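Local coordinates for protein adenylosuccinate lyase (Francisella tularensis subsp. tularensis SCHU S4, PDB 4EEI) that probably catalyses the cleavage of adenylosuccinate to AMP and fumarate, and of a related imidazole intermediate, in purine biosynthesis, at residues A230-R241 against T274-R285. Numbering follows the deposited sequence.
Sequences ASAIERLAVEIR and TENLTGMARMLR. With AMP (adenosine monophosphate), chain C.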
# COMPACT_ATOMS: atom_id res chain seq x y z
N ALA B 230 -5.32 -13.35 -0.38
CA ALA B 230 -5.07 -12.90 0.98
C ALA B 230 -6.32 -12.29 1.60
O ALA B 230 -6.61 -12.49 2.78
CB ALA B 230 -3.89 -11.92 1.02
N SER B 231 -7.07 -11.53 0.81
CA SER B 231 -8.35 -11.00 1.27
C SER B 231 -9.37 -12.10 1.57
O SER B 231 -10.17 -11.99 2.50
CB SER B 231 -8.94 -10.04 0.25
OG SER B 231 -8.24 -8.81 0.29
N ALA B 232 -9.36 -13.14 0.75
CA ALA B 232 -10.23 -14.30 0.98
C ALA B 232 -9.85 -15.01 2.28
O ALA B 232 -10.72 -15.43 3.07
CB ALA B 232 -10.14 -15.26 -0.19
N ILE B 233 -8.55 -15.18 2.50
CA ILE B 233 -8.06 -15.81 3.72
C ILE B 233 -8.47 -14.97 4.92
O ILE B 233 -8.93 -15.50 5.94
CB ILE B 233 -6.52 -15.96 3.68
CG1 ILE B 233 -6.13 -17.04 2.67
CG2 ILE B 233 -5.96 -16.29 5.07
CD1 ILE B 233 -4.64 -17.08 2.38
N GLU B 234 -8.34 -13.66 4.80
CA GLU B 234 -8.64 -12.79 5.94
C GLU B 234 -10.13 -12.75 6.23
O GLU B 234 -10.54 -12.74 7.39
CB GLU B 234 -8.09 -11.36 5.72
CG GLU B 234 -8.13 -10.50 7.00
CD GLU B 234 -7.46 -9.14 6.82
OE1 GLU B 234 -6.68 -8.99 5.84
OE2 GLU B 234 -7.70 -8.22 7.64
N ARG B 235 -10.94 -12.72 5.17
CA ARG B 235 -12.39 -12.67 5.37
C ARG B 235 -12.85 -13.92 6.09
O ARG B 235 -13.68 -13.83 6.99
CB ARG B 235 -13.14 -12.51 4.05
CG ARG B 235 -14.65 -12.27 4.23
CD ARG B 235 -15.32 -11.85 2.92
NE ARG B 235 -15.45 -12.96 1.98
CZ ARG B 235 -16.52 -13.74 1.91
NH1 ARG B 235 -16.58 -14.74 1.03
NH2 ARG B 235 -17.56 -13.52 2.71
N LEU B 236 -12.34 -15.08 5.68
CA LEU B 236 -12.73 -16.33 6.31
C LEU B 236 -12.19 -16.42 7.73
O LEU B 236 -12.87 -16.90 8.64
CB LEU B 236 -12.24 -17.52 5.48
CG LEU B 236 -12.34 -18.92 6.06
CD1 LEU B 236 -13.78 -19.28 6.39
CD2 LEU B 236 -11.76 -19.93 5.07
N ALA B 237 -10.97 -15.94 7.93
CA ALA B 237 -10.35 -16.00 9.25
C ALA B 237 -11.16 -15.14 10.24
O ALA B 237 -11.41 -15.55 11.38
CB ALA B 237 -8.91 -15.52 9.18
N VAL B 238 -11.58 -13.97 9.79
CA VAL B 238 -12.33 -13.05 10.64
C VAL B 238 -13.70 -13.63 10.98
O VAL B 238 -14.19 -13.51 12.11
CB VAL B 238 -12.47 -11.69 9.93
CG1 VAL B 238 -13.52 -10.81 10.62
CG2 VAL B 238 -11.11 -10.99 9.88
N GLU B 239 -14.33 -14.29 10.00
CA GLU B 239 -15.59 -14.97 10.26
C GLU B 239 -15.43 -16.00 11.37
O GLU B 239 -16.24 -16.06 12.30
CB GLU B 239 -16.11 -15.63 8.98
CG GLU B 239 -17.39 -16.44 9.18
CD GLU B 239 -18.64 -15.58 9.36
OE1 GLU B 239 -18.63 -14.41 8.94
OE2 GLU B 239 -19.63 -16.09 9.94
N ILE B 240 -14.39 -16.82 11.29
CA ILE B 240 -14.20 -17.82 12.34
C ILE B 240 -13.91 -17.15 13.69
O ILE B 240 -14.44 -17.58 14.73
CB ILE B 240 -13.12 -18.84 11.95
CG1 ILE B 240 -13.63 -19.69 10.78
CG2 ILE B 240 -12.79 -19.76 13.12
CD1 ILE B 240 -12.54 -20.42 10.03
N ARG B 241 -13.10 -16.09 13.69
CA ARG B 241 -12.76 -15.40 14.93
C ARG B 241 -13.98 -14.80 15.61
O ARG B 241 -14.09 -14.83 16.84
CB ARG B 241 -11.71 -14.31 14.67
CG ARG B 241 -10.30 -14.84 14.36
CD ARG B 241 -9.42 -13.74 13.77
NE ARG B 241 -9.30 -12.59 14.65
CZ ARG B 241 -8.79 -11.42 14.28
NH1 ARG B 241 -8.35 -11.25 13.05
NH2 ARG B 241 -8.74 -10.42 15.15
N THR B 274 -6.65 -18.82 13.24
CA THR B 274 -7.20 -17.82 12.33
C THR B 274 -6.60 -16.44 12.60
O THR B 274 -6.54 -15.58 11.71
CB THR B 274 -8.74 -17.82 12.34
OG1 THR B 274 -9.21 -17.86 13.69
CG2 THR B 274 -9.25 -19.06 11.61
N GLU B 275 -6.14 -16.21 13.83
CA GLU B 275 -5.42 -14.96 14.12
C GLU B 275 -4.05 -14.95 13.44
O GLU B 275 -3.68 -13.98 12.77
CB GLU B 275 -5.32 -14.72 15.64
CG GLU B 275 -6.67 -14.31 16.23
CD GLU B 275 -6.65 -14.14 17.74
OE1 GLU B 275 -5.56 -14.06 18.35
OE2 GLU B 275 -7.76 -14.08 18.33
N ASN B 276 -3.32 -16.05 13.58
CA ASN B 276 -2.08 -16.24 12.84
C ASN B 276 -2.26 -16.00 11.34
O ASN B 276 -1.46 -15.30 10.71
CB ASN B 276 -1.51 -17.65 13.08
CG ASN B 276 -0.25 -17.93 12.27
OD1 ASN B 276 -0.32 -18.32 11.11
ND2 ASN B 276 0.92 -17.73 12.89
N LEU B 277 -3.34 -16.54 10.78
CA LEU B 277 -3.56 -16.44 9.34
C LEU B 277 -3.95 -15.02 8.92
O LEU B 277 -3.75 -14.62 7.77
CB LEU B 277 -4.61 -17.45 8.88
CG LEU B 277 -4.23 -18.91 9.10
CD1 LEU B 277 -5.43 -19.82 8.98
CD2 LEU B 277 -3.15 -19.33 8.12
N THR B 278 -4.51 -14.26 9.84
CA THR B 278 -4.81 -12.86 9.56
C THR B 278 -3.48 -12.12 9.37
O THR B 278 -3.34 -11.27 8.47
CB THR B 278 -5.64 -12.25 10.70
OG1 THR B 278 -6.89 -12.97 10.81
CG2 THR B 278 -5.93 -10.78 10.42
N GLY B 279 -2.51 -12.45 10.21
CA GLY B 279 -1.17 -11.89 10.08
C GLY B 279 -0.55 -12.26 8.75
O GLY B 279 0.08 -11.43 8.08
N MET B 280 -0.74 -13.51 8.35
CA MET B 280 -0.19 -13.97 7.08
C MET B 280 -0.80 -13.19 5.93
O MET B 280 -0.10 -12.83 4.98
CB MET B 280 -0.45 -15.46 6.90
CG MET B 280 0.20 -16.32 7.97
SD MET B 280 2.01 -16.23 7.90
CE MET B 280 2.41 -17.20 9.36
N ALA B 281 -2.10 -12.93 6.01
CA ALA B 281 -2.78 -12.17 4.96
C ALA B 281 -2.21 -10.76 4.83
O ALA B 281 -2.07 -10.26 3.71
CB ALA B 281 -4.28 -12.12 5.23
N ARG B 282 -1.92 -10.11 5.96
CA ARG B 282 -1.35 -8.77 5.92
C ARG B 282 -0.01 -8.75 5.19
O ARG B 282 0.30 -7.81 4.46
CB ARG B 282 -1.19 -8.19 7.33
CG ARG B 282 -2.51 -7.91 8.04
CD ARG B 282 -2.33 -7.35 9.43
NE ARG B 282 -3.63 -7.34 10.10
CZ ARG B 282 -3.83 -7.54 11.40
NH1 ARG B 282 -2.80 -7.73 12.22
NH2 ARG B 282 -5.07 -7.54 11.86
N MET B 283 0.77 -9.80 5.42
CA MET B 283 2.07 -9.94 4.77
C MET B 283 1.93 -10.07 3.26
O MET B 283 2.62 -9.38 2.51
CB MET B 283 2.82 -11.17 5.32
CG MET B 283 3.25 -11.06 6.77
SD MET B 283 4.38 -9.69 7.09
CE MET B 283 5.56 -9.89 5.75
N LEU B 284 1.04 -10.95 2.81
CA LEU B 284 0.81 -11.20 1.39
C LEU B 284 0.32 -9.94 0.70
O LEU B 284 0.72 -9.62 -0.42
CB LEU B 284 -0.21 -12.33 1.20
CG LEU B 284 0.27 -13.72 1.62
CD1 LEU B 284 -0.91 -14.70 1.66
CD2 LEU B 284 1.32 -14.22 0.62
N ARG B 285 -0.54 -9.21 1.40
CA ARG B 285 -1.09 -7.98 0.84
C ARG B 285 0.00 -6.93 0.68
O ARG B 285 -0.03 -6.13 -0.25
CB ARG B 285 -2.23 -7.48 1.74
CG ARG B 285 -2.83 -6.16 1.31
CD ARG B 285 -4.22 -5.94 1.93
NE ARG B 285 -4.23 -6.01 3.40
CZ ARG B 285 -4.76 -7.01 4.09
NH1 ARG B 285 -5.32 -8.03 3.46
NH2 ARG B 285 -4.74 -7.00 5.43
P AMP C . 2.33 -17.10 16.09
O1P AMP C . 3.04 -18.08 15.19
O2P AMP C . 0.92 -16.79 15.67
O3P AMP C . 3.15 -15.89 16.45
O5' AMP C . 2.17 -17.90 17.47
C5' AMP C . 1.66 -17.25 18.64
C4' AMP C . 2.01 -18.09 19.86
O4' AMP C . 1.57 -17.43 21.06
C3' AMP C . 1.30 -19.43 19.81
O3' AMP C . 2.24 -20.45 20.17
C2' AMP C . 0.22 -19.34 20.86
O2' AMP C . 0.01 -20.60 21.50
C1' AMP C . 0.78 -18.33 21.84
N9 AMP C . -0.30 -17.60 22.55
C8 AMP C . -1.60 -17.95 22.60
N7 AMP C . -2.31 -17.06 23.34
C5 AMP C . -1.45 -16.13 23.78
C6 AMP C . -1.54 -14.91 24.62
N6 AMP C . -2.72 -14.50 25.14
N1 AMP C . -0.40 -14.21 24.84
C2 AMP C . 0.78 -14.61 24.33
N3 AMP C . 0.93 -15.70 23.56
C4 AMP C . -0.13 -16.49 23.26
O HOH W 1 -5.78 -8.60 0.65
O HOH W 2 -5.81 -6.66 8.64
O HOH W 3 -9.80 -12.60 17.26
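Ala230 and Ala281 face each other where helices 217-244 and 272-293 run antiparallel; the axes of the short segments lie 157° apart in direction and approach to 8.6 Å. The small side chains of Ala230, Ala237 and Ala281 lie where the backbones come close. The methyl of Ala281 fits against the opposite backbone, its CB 3.4 Å from Ala230 O. Ala230 CB sits in the hollow between Ala281 O and Leu284 CB, 3.7 Å from the latter. Two turns on, Ala237 CB fills a notch formed by Thr274 O and Thr278 OG1. Ile240 lies across Thr274, and its CB, CG2 and CD1 are each 3.9 Å from Thr274 CG2. Ile233 rests its CG2 near Leu277 O and CB.

Polar side chains close one flank. Glu234 has CG anti to its backbone N (chi1 -168°) and an extended chain that crosses Arg285 at about a right angle. Both end nitrogens of Arg285 grip Glu234 OE1, NH2 at 2.8 Å and NH1 at 2.9 Å, in a salt bridge. Arg285 NH2 also pairs with Glu293 of the second subunit. Water links Glu234 OE2 to Arg282 NE. Arg241 lays its CG 3.3 Å from Thr274 OG1, then bends at chi3 (58°) past Glu275 CG. Its NH1 makes a weak hydrogen bond to Thr278 OG1, which donates to Thr274 O at 2.8 Å. Another water joins Arg241 NE to Glu275 OE2, while Glu275 OE1 is hydrogen-bonded to His141 ND1 of the fourth subunit. On the same helix, Asn276 ND2 donates a nearly straight hydrogen bond to AMP O2P.

The pair belongs to the long helical bundle characteristic of the fumarase/aspartase superfamily, here a tetramer. Trp298 of the second subunit makes a cation-pi contact with Arg241, Phe161 of helix 151-173 packs on Ile233, and Ile331 of helix 304-333 meets Ile240.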